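Local coordinates for UPF0234 protein XC_3703 (Xanthomonas campestris pv. campestris, PDB 5B7W) that binds the second messenger cyclic di-GMP and, when free of it, promotes binding of a LysR-type transcriptional regulator to its target genes, so controlling virulence and biofilm formation, at residues A[15-19]-A[41-47]; A[21-26]-A[63-67]. One frame throughout, in Å; residues are numbered along the deposited sequence.

Contact 1: A[15-19]-A[41-47]; sequences LTNAV and LEDGKVI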
loop_
_atom_site.group_PDB
_atom_site.type_symbol
_atom_site.label_atom_id
_atom_site.label_comp_id
_atom_site.label_asym_id
_atom_site.label_seq_id
_atom_site.Cartn_x
_atom_site.Cartn_y
_atom_site.Cartn_z
ATOM N N LEU A 15 -1.920 -5.739 -8.757
ATOM C CA LEU A 15 -3.097 -5.313 -8.008
ATOM C C LEU A 15 -4.370 -5.844 -8.654
ATOM O O LEU A 15 -5.304 -6.257 -7.958
ATOM C CB LEU A 15 -3.135 -3.788 -7.911
ATOM C CG LEU A 15 -4.355 -3.176 -7.217
ATOM C CD1 LEU A 15 -4.520 -3.736 -5.813
ATOM C CD2 LEU A 15 -4.249 -1.659 -7.183
ATOM N N THR A 16 -4.416 -5.851 -9.988
ATOM C CA THR A 16 -5.564 -6.412 -10.691
ATOM C C THR A 16 -5.619 -7.927 -10.535
ATOM O O THR A 16 -6.699 -8.498 -10.337
ATOM C CB THR A 16 -5.512 -6.028 -12.171
ATOM O OG1 THR A 16 -5.500 -4.600 -12.295
ATOM C CG2 THR A 16 -6.717 -6.584 -12.914
ATOM N N ASN A 17 -4.466 -8.595 -10.622
ATOM C CA ASN A 17 -4.435 -10.045 -10.459
ATOM C C ASN A 17 -4.918 -10.458 -9.075
ATOM O O ASN A 17 -5.691 -11.414 -8.940
ATOM C CB ASN A 17 -3.023 -10.575 -10.711
ATOM C CG ASN A 17 -2.772 -10.896 -12.171
ATOM O OD1 ASN A 17 -1.727 -11.440 -12.527
ATOM N ND2 ASN A 17 -3.734 -10.564 -13.025
ATOM N N ALA A 18 -4.479 -9.743 -8.035
ATOM C CA ALA A 18 -4.874 -10.097 -6.674
ATOM C C ALA A 18 -6.382 -9.985 -6.486
ATOM O O ALA A 18 -6.998 -10.831 -5.826
ATOM C CB ALA A 18 -4.139 -9.212 -5.668
ATOM N N VAL A 19 -6.996 -8.948 -7.060
ATOM C CA VAL A 19 -8.444 -8.794 -6.953
ATOM C C VAL A 19 -9.158 -9.893 -7.731
ATOM O O VAL A 19 -10.161 -10.448 -7.266
ATOM C CB VAL A 19 -8.869 -7.392 -7.429
ATOM C CG1 VAL A 19 -10.385 -7.252 -7.385
ATOM C CG2 VAL A 19 -8.208 -6.322 -6.575
ATOM N N LEU A 41 -12.264 -3.668 -8.101
ATOM C CA LEU A 41 -11.167 -2.712 -8.178
ATOM C C LEU A 41 -11.627 -1.488 -8.961
ATOM O O LEU A 41 -12.079 -1.611 -10.105
ATOM C CB LEU A 41 -9.944 -3.348 -8.833
ATOM C CG LEU A 41 -8.729 -2.429 -8.956
ATOM C CD1 LEU A 41 -8.306 -1.930 -7.583
ATOM C CD2 LEU A 41 -7.582 -3.147 -9.649
ATOM N N GLU A 42 -11.508 -0.313 -8.351
ATOM C CA GLU A 42 -12.047 0.925 -8.900
ATOM C C GLU A 42 -10.905 1.891 -9.184
ATOM O O GLU A 42 -10.180 2.287 -8.265
ATOM C CB GLU A 42 -13.055 1.545 -7.931
ATOM C CG GLU A 42 -13.593 2.900 -8.345
ATOM C CD GLU A 42 -14.578 3.452 -7.334
ATOM O OE1 GLU A 42 -15.498 2.706 -6.935
ATOM O OE2 GLU A 42 -14.429 4.624 -6.932
ATOM N N ASP A 43 -10.749 2.264 -10.455
ATOM C CA ASP A 43 -9.739 3.220 -10.908
ATOM C C ASP A 43 -8.323 2.808 -10.517
ATOM O O ASP A 43 -7.429 3.657 -10.434
ATOM C CB ASP A 43 -10.036 4.631 -10.383
ATOM C CG ASP A 43 -11.365 5.169 -10.874
ATOM O OD1 ASP A 43 -11.805 4.763 -11.971
ATOM O OD2 ASP A 43 -11.969 6.000 -10.164
ATOM N N GLY A 44 -8.098 1.518 -10.277
ATOM C CA GLY A 44 -6.796 1.058 -9.836
ATOM C C GLY A 44 -6.352 1.617 -8.504
ATOM O O GLY A 44 -5.157 1.600 -8.201
ATOM N N LYS A 45 -7.284 2.115 -7.699
ATOM C CA LYS A 45 -6.981 2.731 -6.412
ATOM C C LYS A 45 -7.861 2.220 -5.283
ATOM O O LYS A 45 -7.380 2.065 -4.158
ATOM C CB LYS A 45 -7.124 4.262 -6.511
ATOM C CG LYS A 45 -6.271 4.909 -7.588
ATOM C CD LYS A 45 -6.627 6.377 -7.760
ATOM C CE LYS A 45 -5.653 7.077 -8.696
ATOM N NZ LYS A 45 -4.292 6.474 -8.641
ATOM N N VAL A 46 -9.138 1.957 -5.550
ATOM C CA VAL A 46 -10.109 1.612 -4.521
ATOM C C VAL A 46 -10.592 0.188 -4.758
ATOM O O VAL A 46 -10.959 -0.170 -5.882
ATOM C CB VAL A 46 -11.295 2.596 -4.514
ATOM C CG1 VAL A 46 -12.384 2.114 -3.567
ATOM C CG2 VAL A 46 -10.821 3.988 -4.129
ATOM N N ILE A 47 -10.586 -0.618 -3.700
ATOM C CA ILE A 47 -11.153 -1.960 -3.718
ATOM C C ILE A 47 -12.430 -1.920 -2.891
ATOM O O ILE A 47 -12.388 -1.697 -1.674
ATOM C CB ILE A 47 -10.175 -3.009 -3.172
ATOM C CG1 ILE A 47 -8.909 -3.060 -4.026
ATOM C CG2 ILE A 47 -10.841 -4.376 -3.122
ATOM C CD1 ILE A 47 -7.895 -4.074 -3.546
#
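In the helix-on-sheet core of an RRM-like domain, Leu15 and Val19 of the first helix pack on Leu41 and Ile47, which lie on the two strands of the hairpin 38-42/46-51, either side of its turn. One helical turn separates the two helix residues, and in both CB points toward the hairpin. Leu15 has its CG anti to the backbone N (chi1 177°), which carries the branch out to the hairpin. Its CG lies 4.0 Å from Leu41 CD2 and its CD1 4.1 Å from Ile47 CD1, while Leu15 CD2 rests 3.5 Å from the carbonyl O of Gly44, a carbon-to-oxygen touch at the turn. Val19 CG2 touches both strands: it passes Ile47 CD1 at 3.8 Å, the two side chains running in opposite directions, and lies 4.1 Å from Leu41 CB, which CG1 also approaches. Each domain of this protein has a four-stranded antiparallel sheet with two helices on one side; here strand 38-42 is an outermost strand, and Leu41 reaches from it toward helix 12-26. Leu41 CD2 ends 3.7 Å from Thr16 OG1, and that hydroxyl is hydrogen-bonded to the carbonyl of Lys12, one turn back in the helix. No hydrogen bond joins the two segments. Within the hairpin a classic beta bulge sets Lys45 and Val46 opposite the single residue Glu42, whose O accepts from both Lys45 N (3.0 Å) and Val46 N (2.9 Å). Val96 of strand 90-96 and Leu68 of helix 54-70 also pack against Leu15.

Contact 2: A[21-26]-A[63-67]; sequences QANREL and ILRAR
Glu25 OE2 lies 3.1 Å from Arg67 NE in a salt bridge between the two helices, but it sits 2.9 Å above one face of the guanidinium, so charge attraction acts without an N-H pointing at the oxygen. The carboxylate and guanidinium planes are 69° apart. Arg67 reaches this place by bending at chi2 and chi3, which takes its aliphatic part across helix 21-26: CG is 3.8 Å from Ala22 CB, and CD is 3.9 Å from Gln21 CB. The amide oxygen of Gln21 lies farther off, near the guanidinium plane at its edge. The other carboxylate oxygen, Glu25 OE1, touches Ile63 CG2 at 3.4 Å. Ile63 also meets Ala22 through CG2, and its CD1 reaches 3.7 Å from Leu26 CD2, where the two side chains cross at a slant. Small Ala22 stands at the nearest backbone pair, its CA 6.0 Å from that of Leu64. The segment axes approach to 9.5 Å, with 131° between their N-to-C directions. The helix pair packs on the sheet: Phe39 of strand 38-42 touches Ala22, Leu26 and Leu64, and Leu64 also packs on Ile47 of strand 46-51.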
loop_
_atom_site.group_PDB
_atom_site.type_symbol
_atom_site.label_atom_id
_atom_site.label_comp_id
_atom_site.label_asym_id
_atom_site.label_seq_id
_atom_site.Cartn_x
_atom_site.Cartn_y
_atom_site.Cartn_z
ATOM N N GLN A 21 -7.971 -12.906 -8.361
ATOM C CA GLN A 21 -7.804 -14.146 -7.613
ATOM C C GLN A 21 -8.666 -14.161 -6.357
ATOM O O GLN A 21 -9.111 -15.231 -5.929
ATOM C CB GLN A 21 -6.330 -14.355 -7.255
ATOM C CG GLN A 21 -5.419 -14.509 -8.466
ATOM C CD GLN A 21 -3.947 -14.566 -8.098
ATOM O OE1 GLN A 21 -3.590 -14.609 -6.919
ATOM N NE2 GLN A 21 -3.085 -14.557 -9.109
ATOM N N ALA A 22 -8.914 -12.993 -5.759
ATOM C CA ALA A 22 -9.787 -12.934 -4.590
ATOM C C ALA A 22 -11.229 -13.254 -4.963
ATOM O O ALA A 22 -11.929 -13.950 -4.218
ATOM C CB ALA A 22 -9.692 -11.560 -3.928
ATOM N N ASN A 23 -11.693 -12.751 -6.110
ATOM C CA ASN A 23 -13.029 -13.104 -6.579
ATOM C C ASN A 23 -13.111 -14.581 -6.943
ATOM O O ASN A 23 -14.111 -15.245 -6.643
ATOM C CB ASN A 23 -13.414 -12.230 -7.773
ATOM C CG ASN A 23 -13.880 -10.850 -7.357
ATOM O OD1 ASN A 23 -14.678 -10.706 -6.431
ATOM N ND2 ASN A 23 -13.375 -9.825 -8.032
ATOM N N ARG A 24 -12.070 -15.111 -7.588
ATOM C CA ARG A 24 -12.030 -16.540 -7.883
ATOM C C ARG A 24 -12.030 -17.364 -6.603
ATOM O O ARG A 24 -12.644 -18.437 -6.545
ATOM C CB ARG A 24 -10.800 -16.867 -8.730
ATOM C CG ARG A 24 -10.998 -16.679 -10.225
ATOM C CD ARG A 24 -11.336 -17.997 -10.901
ATOM N NE ARG A 24 -10.210 -18.928 -10.871
ATOM C CZ ARG A 24 -9.282 -19.009 -11.819
ATOM N NH1 ARG A 24 -9.342 -18.215 -12.879
ATOM N NH2 ARG A 24 -8.293 -19.885 -11.708
ATOM N N GLU A 25 -11.355 -16.874 -5.562
ATOM C CA GLU A 25 -11.274 -17.626 -4.314
ATOM C C GLU A 25 -12.622 -17.667 -3.605
ATOM O O GLU A 25 -12.961 -18.668 -2.964
ATOM C CB GLU A 25 -10.201 -17.019 -3.411
ATOM C CG GLU A 25 -9.681 -17.960 -2.342
ATOM C CD GLU A 25 -8.295 -17.577 -1.862
ATOM O OE1 GLU A 25 -8.188 -16.942 -0.792
ATOM O OE2 GLU A 25 -7.312 -17.908 -2.559
ATOM N N LEU A 26 -13.406 -16.589 -3.710
ATOM C CA LEU A 26 -14.740 -16.586 -3.117
ATOM C C LEU A 26 -15.647 -17.615 -3.772
ATOM O O LEU A 26 -16.495 -18.213 -3.101
ATOM C CB LEU A 26 -15.367 -15.197 -3.231
ATOM C CG LEU A 26 -15.023 -14.178 -2.149
ATOM C CD1 LEU A 26 -15.818 -12.909 -2.384
ATOM C CD2 LEU A 26 -15.308 -14.753 -0.773
ATOM N N ILE A 63 -9.103 -12.670 2.951
ATOM C CA ILE A 63 -8.819 -13.164 1.607
ATOM C C ILE A 63 -8.067 -12.111 0.804
ATOM O O ILE A 63 -7.084 -12.413 0.118
ATOM C CB ILE A 63 -10.122 -13.580 0.900
ATOM C CG1 ILE A 63 -10.802 -14.723 1.654
ATOM C CG2 ILE A 63 -9.844 -13.973 -0.546
ATOM C CD1 ILE A 63 -12.167 -15.078 1.110
ATOM N N LEU A 64 -8.523 -10.857 0.879
ATOM C CA LEU A 64 -7.895 -9.791 0.104
ATOM C C LEU A 64 -6.454 -9.564 0.542
ATOM O O LEU A 64 -5.574 -9.329 -0.294
ATOM C CB LEU A 64 -8.709 -8.503 0.233
ATOM C CG LEU A 64 -8.206 -7.308 -0.580
ATOM C CD1 LEU A 64 -8.209 -7.630 -2.068
ATOM C CD2 LEU A 64 -9.043 -6.071 -0.294
ATOM N N ARG A 65 -6.192 -9.630 1.850
ATOM C CA ARG A 65 -4.821 -9.501 2.337
ATOM C C ARG A 65 -3.940 -10.617 1.791
ATOM O O ARG A 65 -2.844 -10.364 1.277
ATOM C CB ARG A 65 -4.796 -9.504 3.867
ATOM C CG ARG A 65 -5.253 -8.209 4.520
ATOM C CD ARG A 65 -4.776 -8.150 5.966
ATOM N NE ARG A 65 -5.038 -6.857 6.593
ATOM C CZ ARG A 65 -5.939 -6.660 7.550
ATOM N NH1 ARG A 65 -6.668 -7.673 7.997
ATOM N NH2 ARG A 65 -6.108 -5.449 8.063
ATOM N N ALA A 66 -4.410 -11.864 1.887
ATOM C CA ALA A 66 -3.609 -12.997 1.436
ATOM C C ALA A 66 -3.351 -12.934 -0.064
ATOM O O ALA A 66 -2.259 -13.281 -0.529
ATOM C CB ALA A 66 -4.298 -14.308 1.807
ATOM N N ARG A 67 -4.345 -12.493 -0.838
ATOM C CA ARG A 67 -4.156 -12.390 -2.280
ATOM C C ARG A 67 -3.148 -11.302 -2.633
ATOM O O ARG A 67 -2.272 -11.512 -3.479
ATOM C CB ARG A 67 -5.494 -12.129 -2.973
ATOM C CG ARG A 67 -6.453 -13.311 -2.949
ATOM C CD ARG A 67 -5.767 -14.589 -3.405
ATOM N NE ARG A 67 -5.465 -15.473 -2.283
ATOM C CZ ARG A 67 -4.467 -16.351 -2.270
ATOM N NH1 ARG A 67 -3.665 -16.462 -3.320
ATOM N NH2 ARG A 67 -4.268 -17.115 -1.204
#

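How the contacts relate
From the N terminus, strand 3-7 belongs to the other sheet, and the chain then enters helix 12-26, which supplies one segment to each contact. Contact 1 closes the loop from 15-19 to the hairpin at 41-47, with 21 residues between. Contact 2 starts later on the same helix and closes over 36 residues, past both hairpin strands, onto helix 54-70. Their segments alternate along the chain, so the closures cross instead of nesting. With centres 12 Å apart, they touch through Ala18 O and Arg67 CB at 3.5 Å, and Ile47 CG2 and Leu64 CD2 at 3.8 Å. Together they join the first helix to the sheet and to the second helix.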